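Local atomic coordinates of GH127 beta-L-arabinofuranoside (Geobacillus stearothermophilus, PDB entry 4QK0), a protein that probably cleaves terminal beta-L-arabinofuranosyl residues from sugar chains, as a family 127 glycoside hydrolase. Residues A112-G117 with Y122-E127; G129-N134 with A171-T176; Q75-A80 with E140-G145; L147-V152 with H191-L196. All coordinates share one frame; numbering follows the deposited sequence.

In the fold
All four contacts lie in the GH127 catalytic domain and on one side of the chain's centre. Interactions 3 and 4 are buried, with centres about 18 Å and 15 Å from the centre of the chain, and share helix 140-158. Interaction 3 is close packing of two near-parallel helices with no cross-segment hydrogen bond. Interaction 4 mixes aliphatic packing with two glutamate carboxylates. The centres of interaction 1 and interaction 2 lie farther from that of the chain, and both contacts are only partly buried. Both involve loops, and each is tied by a side-chain hydrogen bond. They meet through the salt bridge D116-R131. Interaction 2 reaches interaction 3 where W132 N meets E140 and the W132 indole packs on L141.

Interaction 1 of 4, residues A112-G117 with Y122-E127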
loop_
_atom_site.group_PDB
_atom_site.type_symbol
_atom_site.label_atom_id
_atom_site.label_comp_id
_atom_site.label_asym_id
_atom_site.label_seq_id
_atom_site.Cartn_x
_atom_site.Cartn_y
_atom_site.Cartn_z
ATOM N N ALA A 112 19.876 11.260 40.049
ATOM C CA ALA A 112 19.132 12.154 39.120
ATOM C C ALA A 112 17.732 12.415 39.623
ATOM O O ALA A 112 17.039 13.316 39.154
ATOM C CB ALA A 112 19.059 11.519 37.742
ATOM N N GLN A 113 17.247 11.578 40.534
ATOM C CA GLN A 113 15.849 11.715 41.019
ATOM C C GLN A 113 15.628 13.012 41.837
ATOM O O GLN A 113 16.443 13.368 42.702
ATOM C CB GLN A 113 15.465 10.521 41.900
ATOM C CG GLN A 113 13.994 10.517 42.301
ATOM C CD GLN A 113 13.602 9.233 42.986
ATOM O OE1 GLN A 113 14.409 8.663 43.669
ATOM N NE2 GLN A 113 12.386 8.729 42.726
ATOM N N GLN A 114 14.564 13.745 41.519
ATOM C CA GLN A 114 14.220 14.970 42.224
ATOM C C GLN A 114 13.781 14.626 43.659
ATOM O O GLN A 114 13.400 13.509 43.943
ATOM C CB GLN A 114 13.137 15.741 41.449
ATOM C CG GLN A 114 13.677 16.376 40.154
ATOM C CD GLN A 114 12.621 17.159 39.380
ATOM O OE1 GLN A 114 11.583 17.534 39.923
ATOM N NE2 GLN A 114 12.880 17.403 38.072
ATOM N N PRO A 115 13.837 15.595 44.567
ATOM C CA PRO A 115 13.417 15.346 45.941
ATOM C C PRO A 115 11.977 14.852 46.078
ATOM O O PRO A 115 11.660 14.180 47.034
ATOM C CB PRO A 115 13.542 16.725 46.603
ATOM C CG PRO A 115 14.446 17.522 45.725
ATOM C CD PRO A 115 14.275 16.985 44.341
ATOM N N ASP A 116 11.081 15.242 45.174
ATOM C CA ASP A 116 9.686 14.804 45.325
ATOM C C ASP A 116 9.437 13.422 44.723
ATOM O O ASP A 116 8.343 12.924 44.842
ATOM C CB ASP A 116 8.701 15.837 44.758
ATOM C CG ASP A 116 8.875 16.075 43.256
ATOM O OD1 ASP A 116 9.603 15.305 42.618
ATOM O OD2 ASP A 116 8.258 17.041 42.746
ATOM N N GLY A 117 10.466 12.784 44.161
ATOM C CA GLY A 117 10.314 11.470 43.547
ATOM C C GLY A 117 10.318 11.426 41.991
ATOM O O GLY A 117 10.647 10.409 41.414
ATOM N N TYR A 122 14.452 14.545 30.448
ATOM C CA TYR A 122 13.991 15.577 29.546
ATOM C C TYR A 122 13.396 16.763 30.263
ATOM O O TYR A 122 13.694 17.919 29.945
ATOM C CB TYR A 122 12.967 14.974 28.604
ATOM C CG TYR A 122 12.377 15.947 27.596
ATOM C CD1 TYR A 122 11.247 16.661 27.900
ATOM C CD2 TYR A 122 12.950 16.121 26.325
ATOM C CE1 TYR A 122 10.700 17.562 26.987
ATOM C CE2 TYR A 122 12.410 17.002 25.397
ATOM C CZ TYR A 122 11.285 17.723 25.743
ATOM O OH TYR A 122 10.756 18.638 24.892
ATOM N N TYR A 123 12.538 16.493 31.244
ATOM C CA TYR A 123 11.928 17.586 32.056
ATOM C C TYR A 123 12.760 18.057 33.241
ATOM O O TYR A 123 12.324 18.868 34.002
ATOM C CB TYR A 123 10.565 17.152 32.542
ATOM C CG TYR A 123 9.534 17.214 31.455
ATOM C CD1 TYR A 123 9.100 18.431 30.959
ATOM C CD2 TYR A 123 9.030 16.050 30.892
ATOM C CE1 TYR A 123 8.139 18.485 29.960
ATOM C CE2 TYR A 123 8.083 16.084 29.916
ATOM C CZ TYR A 123 7.664 17.291 29.435
ATOM O OH TYR A 123 6.697 17.295 28.471
ATOM N N THR A 124 13.921 17.488 33.432
ATOM C CA THR A 124 14.877 18.028 34.394
ATOM C C THR A 124 15.892 18.917 33.698
ATOM O O THR A 124 16.184 19.964 34.195
ATOM C CB THR A 124 15.634 16.923 35.124
ATOM O OG1 THR A 124 14.685 16.105 35.851
ATOM C CG2 THR A 124 16.655 17.527 36.073
ATOM N N ILE A 125 16.323 18.553 32.499
ATOM C CA ILE A 125 17.362 19.302 31.789
ATOM C C ILE A 125 16.813 20.236 30.720
ATOM O O ILE A 125 17.099 21.423 30.706
ATOM C CB ILE A 125 18.247 18.344 31.039
ATOM C CG1 ILE A 125 19.016 17.476 32.000
ATOM C CG2 ILE A 125 19.162 19.104 30.107
ATOM C CD1 ILE A 125 19.537 16.241 31.319
ATOM N N LYS A 126 15.996 19.704 29.836
ATOM C CA LYS A 126 15.541 20.487 28.695
ATOM C C LYS A 126 14.342 21.394 28.926
ATOM O O LYS A 126 14.330 22.482 28.386
ATOM C CB LYS A 126 15.225 19.594 27.528
ATOM C CG LYS A 126 14.911 20.398 26.263
ATOM C CD LYS A 126 15.341 19.632 25.046
ATOM C CE LYS A 126 14.860 20.307 23.792
ATOM N NZ LYS A 126 15.130 19.352 22.686
ATOM N N GLU A 127 13.320 20.936 29.656
ATOM C CA GLU A 127 12.159 21.772 29.922
ATOM C C GLU A 127 11.835 21.722 31.370
ATOM O O GLU A 127 10.752 21.314 31.730
ATOM C CB GLU A 127 10.957 21.314 29.116
ATOM C CG GLU A 127 11.277 21.191 27.658
ATOM C CD GLU A 127 10.817 22.386 26.859
ATOM O OE1 GLU A 127 11.698 22.925 26.153
ATOM O OE2 GLU A 127 9.646 22.842 26.965
HETATM O O HOH W 1 14.941 13.741 37.171
#
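Q114 reaches across from the loop after helix 96-112 to meet T124 on the short helix 122-126. This helix begins at Y122, whose carbonyl oxygen accepts from both K126 N and E127 N. The second of these bonds closes a wider pi-type turn. Y123 follows and barely takes part. Its ring leads away, and its hydroxyl binds N138. T124 then carries the contact. Its OG1 accepts from Q114 NE2 at 3.1 Å. The N-H...O angle of 145° makes the bond somewhat bent, and the hydroxyl oxygen is tilted 16° from the Q114 amide plane. The Q114 chain is extended beyond CG (chi2 -179°), which carries the amide to T124. A water also donates to T124 OG1 at 2.7 Å and to A112 O at 2.9 Å. It makes a second bridge, from the same hydroxyl to the C-terminal end of helix 96-112. OG1 bonds N120 O as well, so three partners hold its orientation. Next in sequence, I125 packs on I60 of helix 54-61. On the other side of the contact, Q114 opens a type I beta turn that runs to G117. The turn lies in the connection between helices 96-112 and 122-126, in a catalytic domain that is, as in the GH127 family, an (alpha/alpha)6 barrel.

Interaction 2 of 4, residues G129-N134 with A171-T176; sequences GKRWMN and ADYIGT
W132 and R131 both meet the phenol end of Y173, the first with its N-H and the second with a flat face. The tight part is here. Y173 has CG anti to its backbone N (chi1 173°), which sends the phenol to these two residues. W132 NE1 donates to Y173 OH at 3.0 Å, and the angle of 164° makes the bond nearly straight. The oxygen lies almost in the indole plane, at the ring's edge. Just past it, W132 CZ2 touches Y173 CE2 at 3.6 Å. The two ring systems are oblique, 39° apart. W132 CH2 then rests on I174 CG1 at 4.1 Å, and L141 of helix 140-158 packs on the same indole. A type II turn from K130 to M133 places W132 at its third position, and E140 accepts from its backbone N. The R131 guanidinium covers the phenol oxygen, with CZ 3.0 Å from Y173 OH. Its N-H groups do not point at that oxygen; NH2 makes a salt bridge with D116 instead.

The other side is loose. G129, K130 and the selenomethionine M133 are exposed and do not touch helix 162-177. T176 is also exposed, and its hydroxyl turns back to Y173 O of its own helix. An alanine in place of W132 is likely to leave Y173 OH without its indole donor and open a gap beside I174. The phenol oxygen serves as an acceptor in this contact, and the cation lying over it would probably draw electron density from it.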
loop_
_atom_site.group_PDB
_atom_site.type_symbol
_atom_site.label_atom_id
_atom_site.label_comp_id
_atom_site.label_asym_id
_atom_site.label_seq_id
_atom_site.Cartn_x
_atom_site.Cartn_y
_atom_site.Cartn_z
ATOM N N GLY A 129 10.474 22.450 34.862
ATOM C CA GLY A 129 9.192 23.054 35.230
ATOM C C GLY A 129 8.006 22.765 34.320
ATOM O O GLY A 129 6.870 23.042 34.693
ATOM N N LYS A 130 8.230 22.150 33.159
ATOM C CA LYS A 130 7.133 21.890 32.192
ATOM C C LYS A 130 6.539 20.481 32.303
ATOM O O LYS A 130 5.762 20.067 31.434
ATOM C CB LYS A 130 7.638 22.122 30.763
ATOM C CG LYS A 130 7.477 23.538 30.236
ATOM C CD LYS A 130 7.465 24.578 31.335
ATOM C CE LYS A 130 7.449 26.004 30.796
ATOM N NZ LYS A 130 8.812 26.460 30.414
ATOM N N ARG A 131 6.851 19.772 33.395
ATOM C CA ARG A 131 6.386 18.437 33.595
ATOM C C ARG A 131 4.866 18.313 33.637
ATOM O O ARG A 131 4.125 19.241 33.969
ATOM C CB ARG A 131 7.024 17.779 34.804
ATOM C CG ARG A 131 6.671 18.380 36.164
ATOM C CD ARG A 131 7.563 17.788 37.238
ATOM N NE ARG A 131 7.242 18.356 38.534
ATOM C CZ ARG A 131 7.746 17.982 39.720
ATOM N NH1 ARG A 131 8.604 16.992 39.846
ATOM N NH2 ARG A 131 7.317 18.611 40.820
ATOM N N TRP A 132 4.419 17.168 33.163
ATOM C CA TRP A 132 3.003 16.848 33.142
ATOM C C TRP A 132 2.115 17.741 32.271
ATOM O O TRP A 132 0.921 17.792 32.486
ATOM C CB TRP A 132 2.439 16.869 34.577
ATOM C CG TRP A 132 3.205 16.102 35.665
ATOM C CD1 TRP A 132 3.515 16.565 36.911
ATOM C CD2 TRP A 132 3.671 14.742 35.610
ATOM N NE1 TRP A 132 4.156 15.565 37.655
ATOM C CE2 TRP A 132 4.247 14.438 36.876
ATOM C CE3 TRP A 132 3.660 13.748 34.624
ATOM C CZ2 TRP A 132 4.792 13.184 37.165
ATOM C CZ3 TRP A 132 4.216 12.496 34.912
ATOM C CH2 TRP A 132 4.790 12.230 36.170
HETATM N N MSE A 133 2.665 18.433 31.300
HETATM C CA MSE A 133 1.852 19.292 30.436
HETATM C C MSE A 133 1.570 18.660 29.074
HETATM O O MSE A 133 0.769 19.164 28.305
HETATM C CB MSE A 133 2.516 20.669 30.270
HETATM C CG MSE A 133 2.636 21.447 31.591
HETATM SE SE MSE A 133 0.911 21.948 32.424
HETATM C CE MSE A 133 0.843 20.919 34.090
ATOM N N ASN A 134 2.236 17.552 28.751
ATOM C CA ASN A 134 1.994 16.831 27.502
ATOM C C ASN A 134 2.140 15.331 27.663
ATOM O O ASN A 134 3.078 14.679 27.183
ATOM C CB ASN A 134 2.879 17.334 26.347
ATOM C CG ASN A 134 2.373 16.835 24.992
ATOM O OD1 ASN A 134 1.587 15.880 24.904
ATOM N ND2 ASN A 134 2.818 17.485 23.935
ATOM N N ALA A 171 6.585 6.271 41.976
ATOM C CA ALA A 171 5.181 5.769 41.890
ATOM C C ALA A 171 4.248 6.493 42.894
ATOM O O ALA A 171 3.125 6.903 42.570
ATOM C CB ALA A 171 5.157 4.273 42.132
ATOM N N ASP A 172 4.748 6.713 44.106
ATOM C CA ASP A 172 3.970 7.477 45.110
ATOM C C ASP A 172 3.741 8.888 44.642
ATOM O O ASP A 172 2.613 9.404 44.764
ATOM C CB ASP A 172 4.682 7.520 46.493
ATOM C CG ASP A 172 4.870 6.133 47.110
ATOM O OD1 ASP A 172 4.135 5.182 46.760
ATOM O OD2 ASP A 172 5.817 5.999 47.918
ATOM N N TYR A 173 4.789 9.539 44.126
ATOM C CA TYR A 173 4.621 10.911 43.624
ATOM C C TYR A 173 3.573 10.924 42.517
ATOM O O TYR A 173 2.631 11.761 42.516
ATOM C CB TYR A 173 5.957 11.489 43.140
ATOM C CG TYR A 173 5.802 12.820 42.461
ATOM C CD1 TYR A 173 5.174 13.875 43.083
ATOM C CD2 TYR A 173 6.234 12.999 41.124
ATOM C CE1 TYR A 173 4.977 15.076 42.416
ATOM C CE2 TYR A 173 6.038 14.193 40.441
ATOM C CZ TYR A 173 5.410 15.209 41.056
ATOM O OH TYR A 173 5.238 16.394 40.368
ATOM N N ILE A 174 3.674 9.967 41.589
ATOM C CA ILE A 174 2.703 9.907 40.483
ATOM C C ILE A 174 1.248 9.806 41.020
ATOM O O ILE A 174 0.328 10.407 40.508
ATOM C CB ILE A 174 3.032 8.718 39.567
ATOM C CG1 ILE A 174 4.303 9.033 38.753
ATOM C CG2 ILE A 174 1.843 8.366 38.649
ATOM C CD1 ILE A 174 4.863 7.816 38.088
ATOM N N GLY A 175 1.098 9.024 42.075
ATOM C CA GLY A 175 -0.181 8.858 42.787
ATOM C C GLY A 175 -0.727 10.134 43.376
ATOM O O GLY A 175 -1.915 10.313 43.424
ATOM N N THR A 176 0.153 11.054 43.798
ATOM C CA THR A 176 -0.333 12.335 44.274
ATOM C C THR A 176 -0.763 13.205 43.129
ATOM O O THR A 176 -1.668 14.020 43.282
ATOM C CB THR A 176 0.689 13.111 45.143
ATOM O OG1 THR A 176 1.837 13.497 44.370
ATOM C CG2 THR A 176 1.160 12.256 46.371
#

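Interaction 3 of 4, residues Q75-A80 with E140-G145; sequences QDSDVA and ELYCAG
C143 and S77 meet where helices 140-158 and 76-92 run side by side. The short segments are nearly parallel, at 15°, with axes 8.7 Å apart. This is consistent with neighbouring helices of the same layer in an (alpha/alpha)6 barrel. Within the two segments the backbones are nearest at this pair, with S77 CA 4.8 Å from C143 CA.

The C143 thiol leads. Its SG is anti to the carbonyl carbon (chi1 -68°), and it lies against D76 and S77 near the start of helix 76-92. There it meets S77 N at 3.8 Å, a packing contact with the backbone. It also touches S77 CB at 4.0 Å and D76 CB at 4.1 Å. Only the methylene of D76 takes part, since its carboxylate goes on to T121.

Y142 comes in beside the cysteine. Its CG is anti to the backbone N (chi1 170°), and the ring swings out to S77 with its edge. The serine oxygen lies near the ring plane. No hydrogen bond crosses between the two segments. The buried polar ends are satisfied by others: S77 OG bonds F74 O, one turn back, and Y142 OH bonds K81. The contact is therefore van der Waals packing of small groups and one ring edge. That edge touches S77 through a single carbon, Y142 CE1, which is 3.7 Å from S77 OG and 3.8 Å from S77 CB.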
loop_
_atom_site.group_PDB
_atom_site.type_symbol
_atom_site.label_atom_id
_atom_site.label_comp_id
_atom_site.label_asym_id
_atom_site.label_seq_id
_atom_site.Cartn_x
_atom_site.Cartn_y
_atom_site.Cartn_z
ATOM N N GLN A 75 13.723 8.500 25.688
ATOM C CA GLN A 75 15.065 7.933 25.802
ATOM C C GLN A 75 15.334 7.202 27.162
ATOM O O GLN A 75 16.014 6.189 27.198
ATOM C CB GLN A 75 16.070 9.095 25.615
ATOM C CG GLN A 75 17.454 8.690 25.110
ATOM C CD GLN A 75 17.544 8.551 23.593
ATOM O OE1 GLN A 75 16.554 8.714 22.855
ATOM N NE2 GLN A 75 18.739 8.258 23.121
ATOM N N ASP A 76 14.815 7.751 28.269
ATOM C CA ASP A 76 14.984 7.147 29.593
ATOM C C ASP A 76 14.529 5.700 29.602
ATOM O O ASP A 76 15.094 4.874 30.311
ATOM C CB ASP A 76 14.203 7.948 30.652
ATOM C CG ASP A 76 14.796 9.356 30.927
ATOM O OD1 ASP A 76 15.931 9.688 30.419
ATOM O OD2 ASP A 76 14.109 10.166 31.627
ATOM N N SER A 77 13.496 5.359 28.821
ATOM C CA SER A 77 12.990 3.976 28.831
ATOM C C SER A 77 13.957 2.965 28.239
ATOM O O SER A 77 13.856 1.747 28.504
ATOM C CB SER A 77 11.696 3.870 28.026
ATOM O OG SER A 77 11.980 4.131 26.652
ATOM N N ASP A 78 14.855 3.419 27.391
ATOM C CA ASP A 78 15.887 2.500 26.848
ATOM C C ASP A 78 16.807 1.973 27.965
ATOM O O ASP A 78 17.182 0.818 27.976
ATOM C CB ASP A 78 16.733 3.210 25.794
ATOM C CG ASP A 78 15.997 3.351 24.477
ATOM O OD1 ASP A 78 15.176 2.454 24.156
ATOM O OD2 ASP A 78 16.304 4.310 23.731
ATOM N N VAL A 79 17.155 2.846 28.888
ATOM C CA VAL A 79 17.982 2.440 29.998
ATOM C C VAL A 79 17.213 1.431 30.839
ATOM O O VAL A 79 17.767 0.425 31.288
ATOM C CB VAL A 79 18.378 3.650 30.841
ATOM C CG1 VAL A 79 19.200 3.216 32.035
ATOM C CG2 VAL A 79 19.188 4.606 30.006
ATOM N N ALA A 80 15.925 1.693 31.019
ATOM C CA ALA A 80 15.068 0.830 31.799
ATOM C C ALA A 80 15.009 -0.530 31.206
ATOM O O ALA A 80 15.127 -1.534 31.903
ATOM C CB ALA A 80 13.672 1.416 31.902
ATOM N N GLU A 140 6.113 10.434 29.773
ATOM C CA GLU A 140 6.575 10.517 31.156
ATOM C C GLU A 140 6.195 9.276 31.935
ATOM O O GLU A 140 7.056 8.623 32.571
ATOM C CB GLU A 140 6.018 11.758 31.841
ATOM C CG GLU A 140 6.733 13.048 31.507
ATOM C CD GLU A 140 5.936 14.285 31.966
ATOM O OE1 GLU A 140 6.415 15.019 32.890
ATOM O OE2 GLU A 140 4.846 14.512 31.379
ATOM N N LEU A 141 4.900 8.926 31.902
ATOM C CA LEU A 141 4.422 7.743 32.634
ATOM C C LEU A 141 4.933 6.451 31.998
ATOM O O LEU A 141 5.223 5.473 32.688
ATOM C CB LEU A 141 2.896 7.732 32.736
ATOM C CG LEU A 141 2.345 8.920 33.473
ATOM C CD1 LEU A 141 0.840 8.839 33.496
ATOM C CD2 LEU A 141 2.884 9.032 34.901
ATOM N N TYR A 142 5.021 6.448 30.676
ATOM C CA TYR A 142 5.604 5.332 29.954
ATOM C C TYR A 142 7.016 5.061 30.428
ATOM O O TYR A 142 7.385 3.902 30.712
ATOM C CB TYR A 142 5.558 5.641 28.440
ATOM C CG TYR A 142 6.303 4.726 27.522
ATOM C CD1 TYR A 142 7.626 4.944 27.243
ATOM C CD2 TYR A 142 5.674 3.668 26.891
ATOM C CE1 TYR A 142 8.325 4.098 26.381
ATOM C CE2 TYR A 142 6.351 2.836 26.030
ATOM C CZ TYR A 142 7.681 3.072 25.776
ATOM O OH TYR A 142 8.335 2.257 24.920
ATOM N N CYS A 143 7.837 6.091 30.497
ATOM C CA CYS A 143 9.223 5.882 31.014
ATOM C C CYS A 143 9.217 5.426 32.468
ATOM O O CYS A 143 9.946 4.533 32.832
ATOM C CB CYS A 143 10.092 7.155 30.849
ATOM S SG CYS A 143 10.451 7.559 29.107
ATOM N N ALA A 144 8.349 6.027 33.280
ATOM C CA ALA A 144 8.233 5.634 34.687
ATOM C C ALA A 144 7.834 4.176 34.790
ATOM O O ALA A 144 8.440 3.406 35.526
ATOM C CB ALA A 144 7.217 6.495 35.383
ATOM N N GLY A 145 6.885 3.761 33.959
ATOM C CA GLY A 145 6.467 2.368 33.923
ATOM C C GLY A 145 7.586 1.435 33.582
ATOM O O GLY A 145 7.797 0.423 34.259
#

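Interaction 4 of 4, residues L147-V152 with H191-L196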
loop_
_atom_site.group_PDB
_atom_site.type_symbol
_atom_site.label_atom_id
_atom_site.label_comp_id
_atom_site.label_asym_id
_atom_site.label_seq_id
_atom_site.Cartn_x
_atom_site.Cartn_y
_atom_site.Cartn_z
ATOM N N LEU A 147 10.783 1.879 33.906
ATOM C CA LEU A 147 11.735 1.890 35.042
ATOM C C LEU A 147 11.232 1.042 36.258
ATOM O O LEU A 147 11.972 0.293 36.849
ATOM C CB LEU A 147 11.928 3.328 35.482
ATOM C CG LEU A 147 13.112 4.233 35.172
ATOM C CD1 LEU A 147 14.292 3.589 34.485
ATOM C CD2 LEU A 147 12.697 5.562 34.571
ATOM N N ILE A 148 9.938 1.190 36.583
ATOM C CA ILE A 148 9.271 0.312 37.570
ATOM C C ILE A 148 9.452 -1.153 37.216
ATOM O O ILE A 148 9.917 -1.948 38.045
ATOM C CB ILE A 148 7.808 0.647 37.667
ATOM C CG1 ILE A 148 7.631 2.005 38.372
ATOM C CG2 ILE A 148 7.070 -0.443 38.401
ATOM C CD1 ILE A 148 6.249 2.621 38.278
ATOM N N GLU A 149 9.173 -1.525 35.967
ATOM C CA GLU A 149 9.331 -2.939 35.604
ATOM C C GLU A 149 10.739 -3.359 35.836
ATOM O O GLU A 149 10.972 -4.495 36.241
ATOM C CB GLU A 149 8.967 -3.231 34.150
ATOM C CG GLU A 149 7.510 -3.098 33.783
ATOM C CD GLU A 149 7.217 -3.699 32.386
ATOM O OE1 GLU A 149 7.109 -2.945 31.387
ATOM O OE2 GLU A 149 7.065 -4.939 32.308
ATOM N N ALA A 150 11.700 -2.489 35.520
ATOM C CA ALA A 150 13.097 -2.925 35.625
ATOM C C ALA A 150 13.452 -3.135 37.115
ATOM O O ALA A 150 14.144 -4.072 37.458
ATOM C CB ALA A 150 14.026 -1.869 35.041
ATOM N N ALA A 151 13.006 -2.206 37.951
ATOM C CA ALA A 151 13.253 -2.256 39.390
ATOM C C ALA A 151 12.627 -3.489 40.050
ATOM O O ALA A 151 13.274 -4.181 40.839
ATOM C CB ALA A 151 12.772 -0.978 40.065
ATOM N N VAL A 152 11.405 -3.815 39.657
ATOM C CA VAL A 152 10.768 -5.040 40.145
ATOM C C VAL A 152 11.596 -6.253 39.755
ATOM O O VAL A 152 11.913 -7.119 40.594
ATOM C CB VAL A 152 9.324 -5.199 39.610
ATOM C CG1 VAL A 152 8.752 -6.583 39.942
ATOM C CG2 VAL A 152 8.440 -4.132 40.197
ATOM N N HIS A 191 0.905 6.858 25.747
ATOM C CA HIS A 191 1.377 5.515 25.551
ATOM C C HIS A 191 1.258 4.706 26.826
ATOM O O HIS A 191 2.069 4.847 27.743
ATOM C CB HIS A 191 2.827 5.510 25.070
ATOM C CG HIS A 191 3.241 4.237 24.418
ATOM N ND1 HIS A 191 2.928 2.998 24.931
ATOM C CD2 HIS A 191 3.960 4.004 23.283
ATOM C CE1 HIS A 191 3.434 2.054 24.146
ATOM N NE2 HIS A 191 4.045 2.644 23.130
ATOM N N GLN A 192 0.305 3.769 26.807
ATOM C CA GLN A 192 0.070 2.902 27.886
ATOM C C GLN A 192 1.296 2.083 28.193
ATOM O O GLN A 192 2.100 1.768 27.305
ATOM C CB GLN A 192 -1.134 2.004 27.609
ATOM C CG GLN A 192 -2.384 2.744 27.215
ATOM C CD GLN A 192 -2.532 2.955 25.703
ATOM O OE1 GLN A 192 -1.600 3.388 25.041
ATOM N NE2 GLN A 192 -3.710 2.625 25.154
ATOM N N GLU A 193 1.450 1.773 29.479
ATOM C CA GLU A 193 2.581 1.037 30.031
ATOM C C GLU A 193 2.567 1.161 31.570
ATOM O O GLU A 193 2.849 0.194 32.251
ATOM C CB GLU A 193 3.959 1.506 29.480
ATOM C CG GLU A 193 5.171 1.223 30.348
ATOM C CD GLU A 193 5.525 -0.247 30.449
ATOM O OE1 GLU A 193 5.006 -1.072 29.675
ATOM O OE2 GLU A 193 6.365 -0.591 31.308
ATOM N N ILE A 194 2.309 2.340 32.079
ATOM C CA ILE A 194 2.331 2.569 33.544
ATOM C C ILE A 194 1.320 1.653 34.239
ATOM O O ILE A 194 1.591 1.130 35.331
ATOM C CB ILE A 194 2.074 4.047 33.897
ATOM C CG1 ILE A 194 2.341 4.335 35.384
ATOM C CG2 ILE A 194 0.658 4.469 33.584
ATOM C CD1 ILE A 194 3.752 4.109 35.809
ATOM N N GLU A 195 0.230 1.344 33.540
ATOM C CA GLU A 195 -0.828 0.537 34.129
ATOM C C GLU A 195 -0.358 -0.897 34.398
ATOM O O GLU A 195 -0.484 -1.393 35.544
ATOM C CB GLU A 195 -2.073 0.575 33.289
ATOM C CG GLU A 195 -2.529 1.975 32.977
ATOM C CD GLU A 195 -1.949 2.559 31.663
ATOM O OE1 GLU A 195 -0.982 1.970 31.118
ATOM O OE2 GLU A 195 -2.511 3.586 31.185
ATOM N N LEU A 196 0.270 -1.544 33.421
ATOM C CA LEU A 196 0.788 -2.893 33.687
ATOM C C LEU A 196 1.995 -2.895 34.657
ATOM O O LEU A 196 2.211 -3.839 35.406
ATOM C CB LEU A 196 1.106 -3.636 32.377
ATOM C CG LEU A 196 2.288 -3.152 31.507
ATOM C CD1 LEU A 196 3.579 -3.767 31.963
ATOM C CD2 LEU A 196 2.097 -3.505 30.031
#
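E149 and E193 bring their carboxylates together in the (alpha/alpha)6 barrel domain, where helix 140-158 meets the start of helix 194-205. E193 is the N-cap residue of the second helix. All five touching residues are buried.

The polar part is this acid pair. E149 OE1 lies 2.5 Å from E193 OE2, and the carboxylate planes are 35° apart. The two side chains come from opposite directions. E149 is extended beyond CG, while E193 bends at chi2 (69°) to bring its group across. The other oxygen of E149, OE2, forms a salt bridge with K200, farther along helix 194-205. The backbone N of E193 donates to E195 OE1 at 2.9 Å.

A methyl also packs on a carboxylate. L196 lies against the acid group of E149, with L196 CD1 3.7 Å from E149 CD. An alanine in place of E149 would probably deprive K200 of its carboxylate mate, open a gap beside L196 and set E193 free to turn.

The apolar part is the meeting of I148 and I194. Their side chains cross at a slant and touch through their terminal methyls, I148 CD1 and I194 CD1, 3.8 Å apart.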